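Phospholipase C-beta (PLC-beta) (Sepia officinalis, PDB 3QR0) is a multidomain phospholipase C of the beta family that carries a PH domain, EF-hand-like modules, a calcium-binding TIM-barrel core and a C2 domain. Local coordinates at residues 110-115 with 750-755; 717-722 with 736-741; 16-21 with 138-143. All coordinates share one frame; numbering follows the deposited sequence.

Contact 1 of 3, residues 110-115 with 750-755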
loop_
_atom_site.group_PDB
_atom_site.type_symbol
_atom_site.label_atom_id
_atom_site.label_comp_id
_atom_site.label_asym_id
_atom_site.label_seq_id
_atom_site.Cartn_x
_atom_site.Cartn_y
_atom_site.Cartn_z
ATOM N N HIS A 110 15.834 1.578 4.050
ATOM C CA HIS A 110 15.248 0.545 3.221
ATOM C C HIS A 110 14.824 -0.628 4.090
ATOM O O HIS A 110 15.436 -0.916 5.125
ATOM C CB HIS A 110 16.238 0.080 2.143
ATOM C CG HIS A 110 17.670 0.069 2.591
ATOM N ND1 HIS A 110 18.298 -1.068 3.056
ATOM C CD2 HIS A 110 18.597 1.057 2.642
ATOM C CE1 HIS A 110 19.548 -0.779 3.378
ATOM N NE2 HIS A 110 19.753 0.505 3.141
ATOM N N GLY A 111 13.764 -1.300 3.662
ATOM C CA GLY A 111 13.312 -2.486 4.350
ATOM C C GLY A 111 12.159 -3.137 3.624
ATOM O O GLY A 111 11.313 -2.451 3.036
ATOM N N TYR A 112 12.138 -4.465 3.665
ATOM C CA TYR A 112 11.042 -5.262 3.113
ATOM C C TYR A 112 9.699 -4.758 3.651
ATOM O O TYR A 112 8.750 -4.574 2.895
ATOM C CB TYR A 112 11.252 -6.733 3.468
ATOM C CG TYR A 112 10.458 -7.701 2.635
ATOM C CD1 TYR A 112 10.612 -7.744 1.250
ATOM C CD2 TYR A 112 9.572 -8.598 3.225
ATOM C CE1 TYR A 112 9.899 -8.645 0.477
ATOM C CE2 TYR A 112 8.855 -9.508 2.456
ATOM C CZ TYR A 112 9.024 -9.519 1.082
ATOM O OH TYR A 112 8.321 -10.405 0.302
ATOM N N ASN A 113 9.650 -4.569 4.973
ATOM C CA ASN A 113 8.569 -3.866 5.662
ATOM C C ASN A 113 9.148 -2.589 6.259
ATOM O O ASN A 113 10.371 -2.426 6.294
ATOM C CB ASN A 113 7.938 -4.746 6.757
ATOM C CG ASN A 113 8.888 -5.020 7.931
ATOM O OD1 ASN A 113 9.150 -4.149 8.758
ATOM N ND2 ASN A 113 9.378 -6.250 8.015
ATOM N N TYR A 114 8.286 -1.680 6.712
ATOM C CA TYR A 114 8.754 -0.372 7.220
ATOM C C TYR A 114 9.052 -0.314 8.720
ATOM O O TYR A 114 9.441 0.740 9.227
ATOM C CB TYR A 114 7.779 0.759 6.840
ATOM C CG TYR A 114 6.342 0.466 7.170
ATOM C CD1 TYR A 114 5.889 0.482 8.489
ATOM C CD2 TYR A 114 5.431 0.155 6.163
ATOM C CE1 TYR A 114 4.574 0.195 8.793
ATOM C CE2 TYR A 114 4.112 -0.131 6.460
ATOM C CZ TYR A 114 3.689 -0.111 7.772
ATOM O OH TYR A 114 2.380 -0.399 8.068
ATOM N N ILE A 115 8.872 -1.427 9.427
ATOM C CA ILE A 115 9.205 -1.496 10.850
ATOM C C ILE A 115 10.665 -1.921 11.046
ATOM O O ILE A 115 11.360 -1.365 11.899
ATOM C CB ILE A 115 8.275 -2.467 11.609
ATOM C CG1 ILE A 115 6.818 -1.997 11.529
ATOM C CG2 ILE A 115 8.696 -2.577 13.068
ATOM C CD1 ILE A 115 6.565 -0.654 12.189
ATOM N N LEU A 750 2.552 -10.363 -6.990
ATOM C CA LEU A 750 2.282 -10.397 -5.559
ATOM C C LEU A 750 3.015 -9.301 -4.786
ATOM O O LEU A 750 4.087 -8.839 -5.184
ATOM C CB LEU A 750 2.652 -11.764 -4.993
ATOM C CG LEU A 750 1.848 -12.936 -5.543
ATOM C CD1 LEU A 750 2.415 -14.261 -5.013
ATOM C CD2 LEU A 750 0.372 -12.797 -5.175
ATOM N N ARG A 751 2.412 -8.910 -3.668
ATOM C CA ARG A 751 2.925 -7.885 -2.776
ATOM C C ARG A 751 3.194 -8.477 -1.403
ATOM O O ARG A 751 2.573 -9.480 -1.012
ATOM C CB ARG A 751 1.891 -6.772 -2.626
ATOM C CG ARG A 751 1.446 -6.171 -3.940
ATOM C CD ARG A 751 2.516 -5.273 -4.490
ATOM N NE ARG A 751 2.168 -4.710 -5.793
ATOM C CZ ARG A 751 1.256 -3.761 -5.998
ATOM N NH1 ARG A 751 0.549 -3.254 -4.994
ATOM N NH2 ARG A 751 1.043 -3.319 -7.229
ATOM N N ASN A 752 4.126 -7.872 -0.670
ATOM C CA ASN A 752 4.336 -8.253 0.721
ATOM C C ASN A 752 3.301 -7.547 1.602
ATOM O O ASN A 752 2.386 -6.900 1.086
ATOM C CB ASN A 752 5.793 -8.031 1.175
ATOM C CG ASN A 752 6.230 -6.578 1.156
ATOM O OD1 ASN A 752 5.420 -5.652 1.211
ATOM N ND2 ASN A 752 7.542 -6.375 1.087
ATOM N N GLU A 753 3.432 -7.681 2.916
ATOM C CA GLU A 753 2.427 -7.145 3.846
ATOM C C GLU A 753 2.340 -5.626 3.806
ATOM O O GLU A 753 1.263 -5.063 4.018
ATOM C CB GLU A 753 2.710 -7.590 5.279
ATOM C CG GLU A 753 2.621 -9.080 5.513
ATOM C CD GLU A 753 3.958 -9.787 5.372
ATOM O OE1 GLU A 753 4.834 -9.300 4.615
ATOM O OE2 GLU A 753 4.126 -10.841 6.019
ATOM N N SER A 754 3.464 -4.964 3.522
ATOM C CA SER A 754 3.493 -3.498 3.392
ATOM C C SER A 754 3.049 -3.023 2.004
ATOM O O SER A 754 3.126 -1.835 1.696
ATOM C CB SER A 754 4.893 -2.952 3.698
ATOM O OG SER A 754 5.820 -3.291 2.680
ATOM N N ASN A 755 2.596 -3.966 1.179
ATOM C CA ASN A 755 2.139 -3.713 -0.186
ATOM C C ASN A 755 3.243 -3.282 -1.151
ATOM O O ASN A 755 2.970 -2.619 -2.145
ATOM C CB ASN A 755 0.967 -2.711 -0.229
ATOM C CG ASN A 755 0.051 -2.927 -1.439
ATOM O OD1 ASN A 755 -0.181 -4.063 -1.865
ATOM N ND2 ASN A 755 -0.466 -1.840 -1.993
#
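Asn752 points its amide nitrogen at one face of the Tyr112 ring. ND2 stands 3.2 Å above the ring plane of Tyr112, over its centre. The ring and amide planes are 82° apart, so the amide meets the ring through its nitrogen and does not lie flat on it. Asn752 CB follows over the hydroxyl end of the ring, 3.6 Å from Tyr112 CZ. The two side chains run antiparallel past one another. The Tyr112 ring gets there with CG swung anti to the backbone N (chi1 -162°). Asn752 ND2 also reaches Tyr112 O at 2.8 Å, but this hydrogen bond is weak, with an N-H...O angle of only 120°. Ring and carbonyl of one tyrosine thus meet the same nitrogen.

The contact joins two domains. Residues 110-115 form the PH-domain loop between strands 105-110 and 118-124. Asn752 to Asn755 form a type I beta turn just after strand 746-751, an edge strand of the C2 region.

Asn752 OD1 faces back into its own turn, where it accepts weakly from Ser754 N and also bonds Arg756 N. Ser754 CB lies obliquely to the Tyr114 ring, 4.0 Å from Tyr114 CD2. Ser754 OG bonds Arg71, which also holds Gly111 O. The Tyr114 hydroxyl bonds Phe600 O, and its ring meets Phe603 edge-to-face.

Contact 2 of 3, residues 717-722 with 736-741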
loop_
_atom_site.group_PDB
_atom_site.type_symbol
_atom_site.label_atom_id
_atom_site.label_comp_id
_atom_site.label_asym_id
_atom_site.label_seq_id
_atom_site.Cartn_x
_atom_site.Cartn_y
_atom_site.Cartn_z
ATOM N N ALA A 717 -16.381 -3.338 -1.576
ATOM C CA ALA A 717 -15.721 -4.630 -1.428
ATOM C C ALA A 717 -14.378 -4.710 -2.136
ATOM O O ALA A 717 -14.132 -4.012 -3.128
ATOM C CB ALA A 717 -16.634 -5.739 -1.935
ATOM N N VAL A 718 -13.522 -5.586 -1.622
ATOM C CA VAL A 718 -12.294 -5.966 -2.294
ATOM C C VAL A 718 -12.196 -7.481 -2.338
ATOM O O VAL A 718 -12.706 -8.171 -1.447
ATOM C CB VAL A 718 -11.058 -5.383 -1.585
ATOM C CG1 VAL A 718 -11.185 -3.877 -1.475
ATOM C CG2 VAL A 718 -10.860 -6.014 -0.198
ATOM N N VAL A 719 -11.566 -7.992 -3.389
ATOM C CA VAL A 719 -11.191 -9.393 -3.466
ATOM C C VAL A 719 -9.690 -9.468 -3.238
ATOM O O VAL A 719 -8.939 -8.554 -3.629
ATOM C CB VAL A 719 -11.621 -10.041 -4.814
ATOM C CG1 VAL A 719 -10.892 -9.404 -6.000
ATOM C CG2 VAL A 719 -11.392 -11.542 -4.777
ATOM N N ARG A 720 -9.256 -10.529 -2.562
ATOM C CA ARG A 720 -7.872 -10.654 -2.155
ATOM C C ARG A 720 -7.341 -12.049 -2.427
ATOM O O ARG A 720 -7.957 -13.036 -2.022
ATOM C CB ARG A 720 -7.737 -10.347 -0.665
ATOM C CG ARG A 720 -6.311 -10.328 -0.182
ATOM C CD ARG A 720 -6.224 -9.853 1.244
ATOM N NE ARG A 720 -4.871 -10.005 1.768
ATOM C CZ ARG A 720 -4.550 -10.583 2.923
ATOM N NH1 ARG A 720 -5.477 -11.095 3.728
ATOM N NH2 ARG A 720 -3.277 -10.653 3.274
ATOM N N ILE A 721 -6.193 -12.114 -3.099
ATOM C CA ILE A 721 -5.466 -13.365 -3.319
ATOM C C ILE A 721 -4.322 -13.455 -2.312
ATOM O O ILE A 721 -3.532 -12.520 -2.197
ATOM C CB ILE A 721 -4.901 -13.436 -4.760
ATOM C CG1 ILE A 721 -6.041 -13.579 -5.775
ATOM C CG2 ILE A 721 -3.931 -14.611 -4.910
ATOM C CD1 ILE A 721 -5.573 -13.564 -7.248
ATOM N N ILE A 722 -4.242 -14.566 -1.580
ATOM C CA ILE A 722 -3.170 -14.792 -0.611
ATOM C C ILE A 722 -2.452 -16.098 -0.944
ATOM O O ILE A 722 -3.085 -17.140 -1.090
ATOM C CB ILE A 722 -3.689 -14.866 0.851
ATOM C CG1 ILE A 722 -4.601 -13.679 1.189
ATOM C CG2 ILE A 722 -2.505 -14.900 1.821
ATOM C CD1 ILE A 722 -6.077 -13.921 0.927
ATOM N N MET A 736 -7.530 -6.416 -4.712
ATOM C CA MET A 736 -8.136 -5.883 -5.921
ATOM C C MET A 736 -9.537 -5.351 -5.595
ATOM O O MET A 736 -10.477 -6.126 -5.465
ATOM C CB MET A 736 -8.223 -6.978 -6.983
ATOM C CG MET A 736 -6.868 -7.422 -7.522
ATOM S SD MET A 736 -7.003 -8.855 -8.610
ATOM C CE MET A 736 -7.302 -10.148 -7.410
ATOM N N PRO A 737 -9.676 -4.024 -5.436
ATOM C CA PRO A 737 -11.005 -3.450 -5.202
ATOM C C PRO A 737 -11.934 -3.752 -6.372
ATOM O O PRO A 737 -11.493 -3.706 -7.519
ATOM C CB PRO A 737 -10.721 -1.948 -5.104
ATOM C CG PRO A 737 -9.282 -1.860 -4.730
ATOM C CD PRO A 737 -8.634 -2.985 -5.454
ATOM N N LEU A 738 -13.195 -4.076 -6.091
ATOM C CA LEU A 738 -14.143 -4.437 -7.151
ATOM C C LEU A 738 -14.555 -3.223 -7.976
ATOM O O LEU A 738 -14.991 -3.373 -9.114
ATOM C CB LEU A 738 -15.388 -5.124 -6.592
ATOM C CG LEU A 738 -15.205 -6.398 -5.767
ATOM C CD1 LEU A 738 -16.551 -7.102 -5.628
ATOM C CD2 LEU A 738 -14.157 -7.331 -6.369
ATOM N N ASP A 739 -14.433 -2.033 -7.391
ATOM C CA ASP A 739 -14.555 -0.784 -8.141
ATOM C C ASP A 739 -13.373 -0.713 -9.115
ATOM O O ASP A 739 -12.244 -0.461 -8.711
ATOM C CB ASP A 739 -14.552 0.412 -7.176
ATOM C CG ASP A 739 -14.695 1.761 -7.882
ATOM O OD1 ASP A 739 -14.443 2.797 -7.217
ATOM O OD2 ASP A 739 -15.054 1.804 -9.081
ATOM N N GLY A 740 -13.640 -0.975 -10.389
ATOM C CA GLY A 740 -12.609 -0.907 -11.426
ATOM C C GLY A 740 -11.832 -2.190 -11.681
ATOM O O GLY A 740 -10.905 -2.190 -12.492
ATOM N N ILE A 741 -12.196 -3.289 -11.018
ATOM C CA ILE A 741 -11.513 -4.560 -11.259
ATOM C C ILE A 741 -11.607 -4.936 -12.745
ATOM O O ILE A 741 -12.630 -4.705 -13.399
ATOM C CB ILE A 741 -12.047 -5.719 -10.365
ATOM C CG1 ILE A 741 -11.080 -6.914 -10.412
ATOM C CG2 ILE A 741 -13.458 -6.126 -10.781
ATOM C CD1 ILE A 741 -11.379 -7.992 -9.394
HETATM O O HOH W 1 -14.355 -1.613 -4.379
#
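Val719 and Met736 form the tight centre of this contact. They are an antiparallel hydrogen-bonded pair in the hairpin of strands 718-725 and 730-737, within the C2 domain. Met736 N donates to Val719 O at 2.8 Å. Val719 N returns a bond to Met736 O at 3.0 Å.

Their side chains lie on one face of the sheet. Val719 CG1 sits between its backbone N and carbonyl carbon (chi1 64°), which turns this methyl to the partner strand. There it touches Met736 CB at 3.7 Å, Leu738 CD2 at 3.9 Å and Ile741 CD1 at 3.7 Å. The Ile741 side chain crosses that of Val719 at about a right angle. Met736 bends at its thioether, and its CE comes 3.8 Å from Ile721 CD1.

The other face is more thinly covered between the two segments. Val718 CG1 meets Pro737 CB at 4.1 Å, and helix 605-613 adds Val613 against Val718.

Past this pair the contact loosens, and one water enters beside the partly exposed turn residues Asp739 and Gly740. Leu738 N donates to Ala717 O at 3.1 Å. The water also bonds Ala717 O and accepts from Asp739 N. It links Ala717, just before the strand, to the type II turn of Leu738 to Ile741.

Pro737 has no N-H to donate, and it stands opposite Val718 in a non-hydrogen-bonded pair. The pairing of the strands therefore passes through the proline without losing a backbone bond.

Contact 3 of 3, residues 16-21 with 138-143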
loop_
_atom_site.group_PDB
_atom_site.type_symbol
_atom_site.label_atom_id
_atom_site.label_comp_id
_atom_site.label_asym_id
_atom_site.label_seq_id
_atom_site.Cartn_x
_atom_site.Cartn_y
_atom_site.Cartn_z
ATOM N N PRO A 16 9.752 5.995 -14.440
ATOM C CA PRO A 16 10.997 6.650 -14.032
ATOM C C PRO A 16 11.824 7.136 -15.222
ATOM O O PRO A 16 11.936 6.434 -16.228
ATOM C CB PRO A 16 11.744 5.547 -13.285
ATOM C CG PRO A 16 10.692 4.673 -12.770
ATOM C CD PRO A 16 9.613 4.672 -13.806
ATOM N N LYS A 17 12.365 8.342 -15.096
ATOM C CA LYS A 17 13.236 8.931 -16.103
ATOM C C LYS A 17 14.549 9.267 -15.412
ATOM O O LYS A 17 14.605 10.199 -14.617
ATOM C CB LYS A 17 12.589 10.187 -16.689
ATOM C CG LYS A 17 13.397 10.835 -17.794
ATOM C CD LYS A 17 12.554 11.789 -18.616
ATOM C CE LYS A 17 13.372 12.413 -19.728
ATOM N NZ LYS A 17 12.515 13.065 -20.757
ATOM N N VAL A 18 15.589 8.483 -15.689
ATOM C CA VAL A 18 16.836 8.572 -14.932
ATOM C C VAL A 18 17.837 9.443 -15.677
ATOM O O VAL A 18 18.227 9.103 -16.786
ATOM C CB VAL A 18 17.455 7.179 -14.689
ATOM C CG1 VAL A 18 18.707 7.284 -13.819
ATOM C CG2 VAL A 18 16.443 6.255 -14.036
ATOM N N PRO A 19 18.255 10.573 -15.073
ATOM C CA PRO A 19 19.230 11.439 -15.741
ATOM C C PRO A 19 20.526 10.711 -16.070
ATOM O O PRO A 19 20.947 9.834 -15.312
ATOM C CB PRO A 19 19.506 12.532 -14.700
ATOM C CG PRO A 19 18.335 12.520 -13.803
ATOM C CD PRO A 19 17.853 11.113 -13.764
ATOM N N GLU A 20 21.157 11.083 -17.183
ATOM C CA GLU A 20 22.449 10.504 -17.560
ATOM C C GLU A 20 23.479 10.592 -16.423
ATOM O O GLU A 20 24.312 9.699 -16.273
ATOM C CB GLU A 20 22.999 11.170 -18.829
ATOM C CG GLU A 20 22.489 10.548 -20.123
ATOM C CD GLU A 20 23.118 9.191 -20.407
ATOM O OE1 GLU A 20 24.359 9.132 -20.580
ATOM O OE2 GLU A 20 22.376 8.188 -20.460
ATOM N N GLN A 21 23.406 11.660 -15.628
ATOM C CA GLN A 21 24.287 11.852 -14.473
ATOM C C GLN A 21 24.221 10.682 -13.488
ATOM O O GLN A 21 25.254 10.237 -12.996
ATOM C CB GLN A 21 23.935 13.152 -13.744
ATOM C CG GLN A 21 24.850 13.491 -12.563
ATOM C CD GLN A 21 24.384 14.713 -11.788
ATOM O OE1 GLN A 21 23.670 15.563 -12.318
ATOM N NE2 GLN A 21 24.787 14.804 -10.520
ATOM N N PHE A 138 14.130 9.141 -4.497
ATOM C CA PHE A 138 12.831 9.104 -3.837
ATOM C C PHE A 138 11.714 8.918 -4.871
ATOM O O PHE A 138 10.840 8.071 -4.693
ATOM C CB PHE A 138 12.575 10.366 -3.008
ATOM C CG PHE A 138 11.354 10.267 -2.137
ATOM C CD1 PHE A 138 11.444 9.739 -0.854
ATOM C CD2 PHE A 138 10.112 10.675 -2.605
ATOM C CE1 PHE A 138 10.311 9.621 -0.041
ATOM C CE2 PHE A 138 8.971 10.563 -1.803
ATOM C CZ PHE A 138 9.077 10.037 -0.512
ATOM N N SER A 139 11.757 9.696 -5.953
ATOM C CA SER A 139 10.737 9.594 -6.995
ATOM C C SER A 139 10.692 8.190 -7.615
ATOM O O SER A 139 9.613 7.711 -7.938
ATOM C CB SER A 139 10.905 10.682 -8.075
ATOM O OG SER A 139 12.009 10.417 -8.924
ATOM N N TYR A 140 11.840 7.520 -7.749
ATOM C CA TYR A 140 11.865 6.162 -8.318
ATOM C C TYR A 140 11.296 5.131 -7.353
ATOM O O TYR A 140 10.646 4.183 -7.785
ATOM C CB TYR A 140 13.277 5.700 -8.718
ATOM C CG TYR A 140 14.098 6.683 -9.512
ATOM C CD1 TYR A 140 13.516 7.535 -10.453
ATOM C CD2 TYR A 140 15.471 6.736 -9.348
ATOM C CE1 TYR A 140 14.301 8.442 -11.177
ATOM C CE2 TYR A 140 16.251 7.622 -10.059
ATOM C CZ TYR A 140 15.671 8.471 -10.969
ATOM O OH TYR A 140 16.480 9.349 -11.657
ATOM N N ALA A 141 11.564 5.311 -6.060
ATOM C CA ALA A 141 11.084 4.400 -5.026
ATOM C C ALA A 141 9.579 4.493 -4.842
ATOM O O ALA A 141 8.953 3.512 -4.440
ATOM C CB ALA A 141 11.785 4.672 -3.687
ATOM N N TYR A 142 9.007 5.672 -5.107
ATOM C CA TYR A 142 7.562 5.881 -4.966
ATOM C C TYR A 142 6.846 6.025 -6.303
ATOM O O TYR A 142 5.737 6.543 -6.367
ATOM C CB TYR A 142 7.293 7.075 -4.038
ATOM C CG TYR A 142 7.591 6.691 -2.612
ATOM C CD1 TYR A 142 6.590 6.214 -1.781
ATOM C CD2 TYR A 142 8.888 6.716 -2.128
ATOM C CE1 TYR A 142 6.866 5.816 -0.477
ATOM C CE2 TYR A 142 9.179 6.312 -0.827
ATOM C CZ TYR A 142 8.163 5.867 -0.008
ATOM O OH TYR A 142 8.446 5.468 1.277
ATOM N N ASN A 143 7.466 5.534 -7.371
ATOM C CA ASN A 143 6.839 5.579 -8.682
ATOM C C ASN A 143 5.751 4.501 -8.804
ATOM O O ASN A 143 6.040 3.301 -8.797
ATOM C CB ASN A 143 7.879 5.425 -9.782
ATOM C CG ASN A 143 7.313 5.709 -11.147
ATOM O OD1 ASN A 143 6.522 4.928 -11.673
ATOM N ND2 ASN A 143 7.714 6.830 -11.734
#
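The Asn143 amide, which packs on Pro16, is gripped at both ends. Its ND2 bonds Lys14 O, while OD1 caps helix 144-147 through Ser146 N. Asn143 meets the CG and CD atoms of Pro16. With CG anti to the backbone N (chi1 -170°), the side chain carries its amide out to the proline ring, and ND2 lies 3.5 Å from Pro16 CD.

Pro16 CB also touches Tyr140 CD1 at 3.9 Å. Farther along this ring, Val18 CG2 comes over one face, 3.9 Å from Tyr140 CZ, and the two side chains cross at about a right angle. Pro19 CD lies at the ring edge, near its plane, 3.1 Å from Tyr140 OH. Val18 CA is 3.4 Å from the same oxygen, which has a weak hydrogen bond to Glu136, one helical turn back.

The contact lays the N-terminal lead-in of the PH domain along the end of helix 127-141, which packs on the domain's sheet. It is at the surface. Residues 16-21 and 138-143 meet each other by apolar contact. The bond from Asn143 ND2 to Lys14 O, just before Pro16, adds a polar tie, which implies that the lead-in is seated by both.

Overall arrangement
From the N terminus, contact 3 opens at 16-21 and closes at 138-143, bringing the two ends of the PH domain together. Contact 1 starts inside that loop, at 110-115, and closes only at 750-755. The two therefore cross along the chain. The loop of contact 1 takes in the EF-hand-like modules, the TIM-barrel halves and most of the C2 domain. Contact 2 nests within it as a short hairpin closure, 717-722 with 736-741. Strands 730-737 and 746-751, next to each other in the chain, lead from contact 2 to contact 1. Contact 1 ties PH to C2; contact 3 lies within the PH domain and contact 2 within the C2 domain. No two contacts touch.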